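Local coordinates for outer membrane protein YopM (Yersinia pestis, PDB 1JL5) that acts as a leucine-rich-repeat effector of the plague bacillus, probably altering host cell physiology to favour bacterial survival, and assembles as a calcium-binding homotetramer, at residues Ala244-Leu249 and Val264-Leu269; Ala202-Leu207 and Ala222-Leu227. All blocks are in the same frame, centred on the assembly; numbering follows the deposited sequence.

Contact 1 (Ala244-Leu249 and Val264-Leu269); sequences ADNNLL and VRDNYL. With CA (calcium ion), chain B; CA (calcium ion), chain C.
Asn246 and Asp266 meet across this contact at about a right angle, their amide and carboxylate planes turned 72° apart, both binding the same calcium ion. Asn246 OD1 and Asp266 OD2 each lie 2.0 Å from that ion; their own separation is that of two ligands sharing a metal. The carboxylate is directed there by CG standing anti to the backbone N of Asp266 (chi1 -164°), and its other oxygen, OD1, binds a second calcium at 2.2 Å. Asn326 of the second subunit joins the first site, while Glu308 and Asn307 of that subunit help complete the other.

On the amide side, Asn246 ND2 donates to Asp245 OD2 on its anti lone pair. It also donates to a water that accepts from Arg265 NE and lies in the guanidinium plane at its edge; the far end of Arg265 forms a salt bridge with Glu286.

Deeper in, Asn267 runs alongside Leu249, pointing the same way. Its ND2 is 2.7 Å from Ala244 O and makes a second bond to Val264 O, both acceptors near its amide plane. Asn247 ND2 reaches Ala244 O from the opposite face of that carbonyl. Asn267 OD1 takes the Leu249 N-H at 3.1 Å (160° at the hydrogen), and Leu249 O in turn accepts from Tyr268 N.

Two successive repeats are thus joined by the buried amide of Asn267 and by a shared calcium at the subunit interface. The two calcium ions probably offset the negative charge of the buried Asp266 carboxylate, and they tie it to the second subunit.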
loop_
_atom_site.group_PDB
_atom_site.type_symbol
_atom_site.label_atom_id
_atom_site.label_comp_id
_atom_site.label_asym_id
_atom_site.label_seq_id
_atom_site.Cartn_x
_atom_site.Cartn_y
_atom_site.Cartn_z
ATOM N N ALA A 244 19.666 14.543 5.691
ATOM C CA ALA A 244 20.624 13.649 6.320
ATOM C C ALA A 244 19.795 12.539 6.936
ATOM O O ALA A 244 20.155 11.940 7.947
ATOM C CB ALA A 244 21.418 14.391 7.383
ATOM N N ASP A 245 18.656 12.291 6.306
ATOM C CA ASP A 245 17.748 11.254 6.744
ATOM C C ASP A 245 18.476 9.933 6.623
ATOM O O ASP A 245 19.492 9.831 5.937
ATOM C CB ASP A 245 16.528 11.208 5.835
ATOM C CG ASP A 245 16.912 11.026 4.378
ATOM O OD1 ASP A 245 17.444 11.987 3.784
ATOM O OD2 ASP A 245 16.704 9.922 3.833
ATOM N N ASN A 246 17.957 8.926 7.307
ATOM C CA ASN A 246 18.517 7.599 7.213
ATOM C C ASN A 246 20.006 7.518 7.374
ATOM O O ASN A 246 20.708 6.931 6.555
ATOM C CB ASN A 246 18.102 6.986 5.888
ATOM C CG ASN A 246 16.638 6.722 5.842
ATOM O OD1 ASN A 246 16.147 5.861 6.563
ATOM N ND2 ASN A 246 15.914 7.476 5.023
ATOM N N ASN A 247 20.487 8.118 8.444
ATOM C CA ASN A 247 21.893 8.068 8.738
ATOM C C ASN A 247 22.014 7.561 10.150
ATOM O O ASN A 247 21.111 6.895 10.651
ATOM C CB ASN A 247 22.518 9.444 8.566
ATOM C CG ASN A 247 22.873 9.720 7.127
ATOM O OD1 ASN A 247 23.710 9.029 6.553
ATOM N ND2 ASN A 247 22.228 10.713 6.526
ATOM N N LEU A 248 23.130 7.865 10.789
ATOM C CA LEU A 248 23.351 7.414 12.146
ATOM C C LEU A 248 23.537 8.622 13.032
ATOM O O LEU A 248 24.361 8.621 13.939
ATOM C CB LEU A 248 24.584 6.523 12.185
ATOM C CG LEU A 248 24.412 5.280 11.316
ATOM C CD1 LEU A 248 25.737 4.543 11.190
ATOM C CD2 LEU A 248 23.348 4.394 11.936
ATOM N N LEU A 249 22.755 9.656 12.763
ATOM C CA LEU A 249 22.840 10.880 13.535
ATOM C C LEU A 249 22.178 10.735 14.890
ATOM O O LEU A 249 21.057 10.243 14.988
ATOM C CB LEU A 249 22.186 12.021 12.766
ATOM C CG LEU A 249 22.758 12.291 11.376
ATOM C CD1 LEU A 249 22.016 13.470 10.747
ATOM C CD2 LEU A 249 24.255 12.572 11.477
ATOM N N VAL A 264 15.932 14.917 8.479
ATOM C CA VAL A 264 16.848 14.039 9.179
ATOM C C VAL A 264 16.019 12.847 9.581
ATOM O O VAL A 264 16.227 12.231 10.623
ATOM C CB VAL A 264 17.436 14.715 10.410
ATOM C CG1 VAL A 264 18.444 15.752 9.972
ATOM C CG2 VAL A 264 16.327 15.347 11.231
ATOM N N ARG A 265 15.056 12.550 8.724
ATOM C CA ARG A 265 14.160 11.440 8.935
ATOM C C ARG A 265 14.987 10.205 9.198
ATOM O O ARG A 265 16.024 9.984 8.578
ATOM C CB ARG A 265 13.290 11.221 7.699
ATOM C CG ARG A 265 12.531 9.908 7.684
ATOM C CD ARG A 265 11.685 9.837 6.429
ATOM N NE ARG A 265 11.117 8.516 6.187
ATOM C CZ ARG A 265 10.086 8.000 6.846
ATOM N NH1 ARG A 265 9.484 8.690 7.811
ATOM N NH2 ARG A 265 9.646 6.788 6.528
ATOM N N ASP A 266 14.511 9.411 10.139
ATOM C CA ASP A 266 15.161 8.184 10.500
ATOM C C ASP A 266 16.610 8.355 10.886
ATOM O O ASP A 266 17.538 8.052 10.126
ATOM C CB ASP A 266 15.061 7.165 9.374
ATOM C CG ASP A 266 15.386 5.778 9.851
ATOM O OD1 ASP A 266 15.829 5.660 11.012
ATOM O OD2 ASP A 266 15.205 4.816 9.086
ATOM N N ASN A 267 16.788 8.872 12.084
ATOM C CA ASN A 267 18.097 9.042 12.654
ATOM C C ASN A 267 17.846 8.769 14.106
ATOM O O ASN A 267 16.796 8.250 14.460
ATOM C CB ASN A 267 18.631 10.445 12.402
ATOM C CG ASN A 267 19.310 10.550 11.058
ATOM O OD1 ASN A 267 20.365 9.951 10.846
ATOM N ND2 ASN A 267 18.700 11.287 10.131
ATOM N N TYR A 268 18.782 9.118 14.960
ATOM C CA TYR A 268 18.591 8.816 16.355
ATOM C C TYR A 268 18.489 10.095 17.138
ATOM O O TYR A 268 19.050 10.213 18.221
ATOM C CB TYR A 268 19.767 7.990 16.847
ATOM C CG TYR A 268 19.409 7.078 17.981
ATOM C CD1 TYR A 268 18.520 6.024 17.789
ATOM C CD2 TYR A 268 19.977 7.250 19.238
ATOM C CE1 TYR A 268 18.212 5.154 18.824
ATOM C CE2 TYR A 268 19.674 6.390 20.279
ATOM C CZ TYR A 268 18.794 5.347 20.064
ATOM O OH TYR A 268 18.499 4.498 21.089
ATOM N N LEU A 269 17.760 11.052 16.584
ATOM C CA LEU A 269 17.617 12.340 17.223
ATOM C C LEU A 269 16.565 12.370 18.302
ATOM O O LEU A 269 15.434 11.940 18.109
ATOM C CB LEU A 269 17.302 13.401 16.181
ATOM C CG LEU A 269 18.351 13.533 15.084
ATOM C CD1 LEU A 269 17.870 14.548 14.068
ATOM C CD2 LEU A 269 19.685 13.954 15.690
HETATM CA CA CA B . 15.004 4.276 7.141
HETATM CA CA CA C . 15.600 4.192 12.691
HETATM O O HOH W 1 13.075 7.185 4.588
HETATM O O HOH W 2 15.941 2.920 10.731
HETATM O O HOH W 3 14.561 3.811 5.014
HETATM O O HOH W 4 13.077 5.346 7.261
HETATM O O HOH W 5 16.739 2.761 7.444
HETATM O O HOH W 6 13.389 4.271 12.042
#

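Contact 2 (Ala202-Leu207 and Ala222-Leu227); sequences ADNNSL and AGNNIL
The side chains of Asn205 and Asn225 lie side by side, pointing the same way, with amide planes 15° apart, and their nitrogens converge on Ala202 O from opposite faces of its carbonyl plane. Both donors stand out of that plane, and neither is on a lone pair. Within the amide plane of Asn225, ND2 donates at its edge to Ala202 O (2.6 Å) and to Ala222 O (2.8 Å). Asn205 ND2 reaches Ala202 O in its own plane, along an almost straight bond of 178°, and also binds Ala180 O of the preceding repeat. CG of Asn225 lies anti to the carbonyl carbon (chi1 -89°), which turns the amide inward beside Leu207; OD1 receives the Leu207 N-H at 3.0 Å, a bond to be read with caution because this oxygen is modelled too close to Asn205.

Asn204 and Asn224 form the outer pair, also side by side. Asn204 OD1 comes to 3.3 Å from Asn224 CB, while its ND2 binds Asp203 OD2 on the anti side.

At the far end, Ile226 N donates to Leu207 O at 2.7 Å, and the Leu227 CD2 methyl packs 3.7 Å from Leu207 CB. Ser206 OG turns to His348 of the second subunit.

With both N-H bonds of Asn225 ND2 spent, its amide is fixed in rotation, and Ala202 O and Ala222 O, backbone carbonyls of consecutive leucine-rich-repeat turns, are gripped by side-chain amides.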
loop_
_atom_site.group_PDB
_atom_site.type_symbol
_atom_site.label_atom_id
_atom_site.label_comp_id
_atom_site.label_asym_id
_atom_site.label_seq_id
_atom_site.Cartn_x
_atom_site.Cartn_y
_atom_site.Cartn_z
ATOM N N ALA A 202 24.642 13.239 -2.121
ATOM C CA ALA A 202 25.546 12.141 -1.856
ATOM C C ALA A 202 24.784 11.140 -1.011
ATOM O O ALA A 202 25.363 10.331 -0.299
ATOM C CB ALA A 202 26.774 12.643 -1.117
ATOM N N ASP A 203 23.466 11.219 -1.086
ATOM C CA ASP A 203 22.617 10.307 -0.349
ATOM C C ASP A 203 22.855 8.910 -0.889
ATOM O O ASP A 203 23.431 8.736 -1.966
ATOM C CB ASP A 203 21.155 10.662 -0.567
ATOM C CG ASP A 203 20.794 10.698 -2.035
ATOM O OD1 ASP A 203 21.329 11.571 -2.751
ATOM O OD2 ASP A 203 19.997 9.849 -2.476
ATOM N N ASN A 204 22.406 7.914 -0.141
ATOM C CA ASN A 204 22.536 6.538 -0.573
ATOM C C ASN A 204 23.941 6.162 -0.981
ATOM O O ASN A 204 24.192 5.714 -2.093
ATOM C CB ASN A 204 21.572 6.288 -1.717
ATOM C CG ASN A 204 20.147 6.298 -1.255
ATOM O OD1 ASN A 204 19.681 5.330 -0.666
ATOM N ND2 ASN A 204 19.447 7.404 -1.491
ATOM N N ASN A 205 24.855 6.367 -0.052
ATOM C CA ASN A 205 26.240 6.019 -0.238
ATOM C C ASN A 205 26.595 5.426 1.097
ATOM O O ASN A 205 25.707 5.118 1.871
ATOM C CB ASN A 205 27.056 7.264 -0.544
ATOM C CG ASN A 205 26.971 7.642 -1.996
ATOM O OD1 ASN A 205 27.425 6.889 -2.852
ATOM N ND2 ASN A 205 26.373 8.793 -2.289
ATOM N N SER A 206 27.873 5.246 1.374
ATOM C CA SER A 206 28.241 4.699 2.665
ATOM C C SER A 206 29.131 5.694 3.357
ATOM O O SER A 206 30.139 5.343 3.961
ATOM C CB SER A 206 28.937 3.353 2.493
ATOM O OG SER A 206 27.990 2.392 2.059
ATOM N N LEU A 207 28.745 6.957 3.254
ATOM C CA LEU A 207 29.507 8.018 3.882
ATOM C C LEU A 207 29.313 7.911 5.386
ATOM O O LEU A 207 28.186 7.824 5.871
ATOM C CB LEU A 207 29.014 9.375 3.391
ATOM C CG LEU A 207 29.103 9.597 1.881
ATOM C CD1 LEU A 207 28.544 10.970 1.538
ATOM C CD2 LEU A 207 30.556 9.477 1.429
ATOM N N ALA A 222 22.250 13.953 1.775
ATOM C CA ALA A 222 23.166 12.872 2.085
ATOM C C ALA A 222 22.455 11.856 2.942
ATOM O O ALA A 222 23.052 11.223 3.812
ATOM C CB ALA A 222 24.384 13.422 2.817
ATOM N N GLY A 223 21.162 11.715 2.696
ATOM C CA GLY A 223 20.393 10.753 3.443
ATOM C C GLY A 223 20.841 9.370 3.035
ATOM O O GLY A 223 21.501 9.186 2.006
ATOM N N ASN A 224 20.502 8.388 3.855
ATOM C CA ASN A 224 20.848 7.017 3.557
ATOM C C ASN A 224 22.307 6.745 3.357
ATOM O O ASN A 224 22.719 6.076 2.414
ATOM C CB ASN A 224 20.074 6.530 2.351
ATOM C CG ASN A 224 18.813 5.857 2.747
ATOM O OD1 ASN A 224 18.845 4.866 3.470
ATOM N ND2 ASN A 224 17.683 6.391 2.300
ATOM N N ASN A 225 23.088 7.299 4.257
ATOM C CA ASN A 225 24.504 7.069 4.265
ATOM C C ASN A 225 24.665 6.462 5.637
ATOM O O ASN A 225 23.713 5.907 6.183
ATOM C CB ASN A 225 25.248 8.391 4.132
ATOM C CG ASN A 225 25.482 8.756 2.691
ATOM O OD1 ASN A 225 26.235 8.084 2.002
ATOM N ND2 ASN A 225 24.819 9.799 2.219
ATOM N N ILE A 226 25.850 6.546 6.201
ATOM C CA ILE A 226 26.039 6.017 7.533
ATOM C C ILE A 226 26.759 7.104 8.293
ATOM O O ILE A 226 27.743 6.871 8.984
ATOM C CB ILE A 226 26.828 4.696 7.503
ATOM C CG1 ILE A 226 28.038 4.816 6.579
ATOM C CG2 ILE A 226 25.910 3.577 7.024
ATOM C CD1 ILE A 226 28.777 3.501 6.385
ATOM N N LEU A 227 26.244 8.317 8.121
ATOM C CA LEU A 227 26.793 9.487 8.775
ATOM C C LEU A 227 26.554 9.402 10.264
ATOM O O LEU A 227 25.409 9.358 10.720
ATOM C CB LEU A 227 26.146 10.750 8.217
ATOM C CG LEU A 227 26.417 10.981 6.732
ATOM C CD1 LEU A 227 25.682 12.224 6.261
ATOM C CD2 LEU A 227 27.917 11.116 6.514
#

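How the contacts relate
Contact 2 precedes contact 1 along the chain, and their centres lie about 10 Å apart in consecutive turns of the leucine-rich-repeat solenoid. Segments 202-207, 222-227, 244-249 and 264-269 belong to repeats 7, 8, 9 and 10, each directly following one of the neighbouring parallel strands 199-201, 219-221, 241-243 and 261-263. The two contacts touch: Leu248 N is 2.7 Å from Leu227 O and Asn224 N is 2.7 Å from Asp245 O, both probable hydrogen bonds. Asn247 also donates to Ala222 O, so side-chain amides link each turn to the next. Both contacts reach the second subunit, but of the two, contact 1 supplies calcium ligands, making the equivalent loop part of a metal-bound subunit interface there.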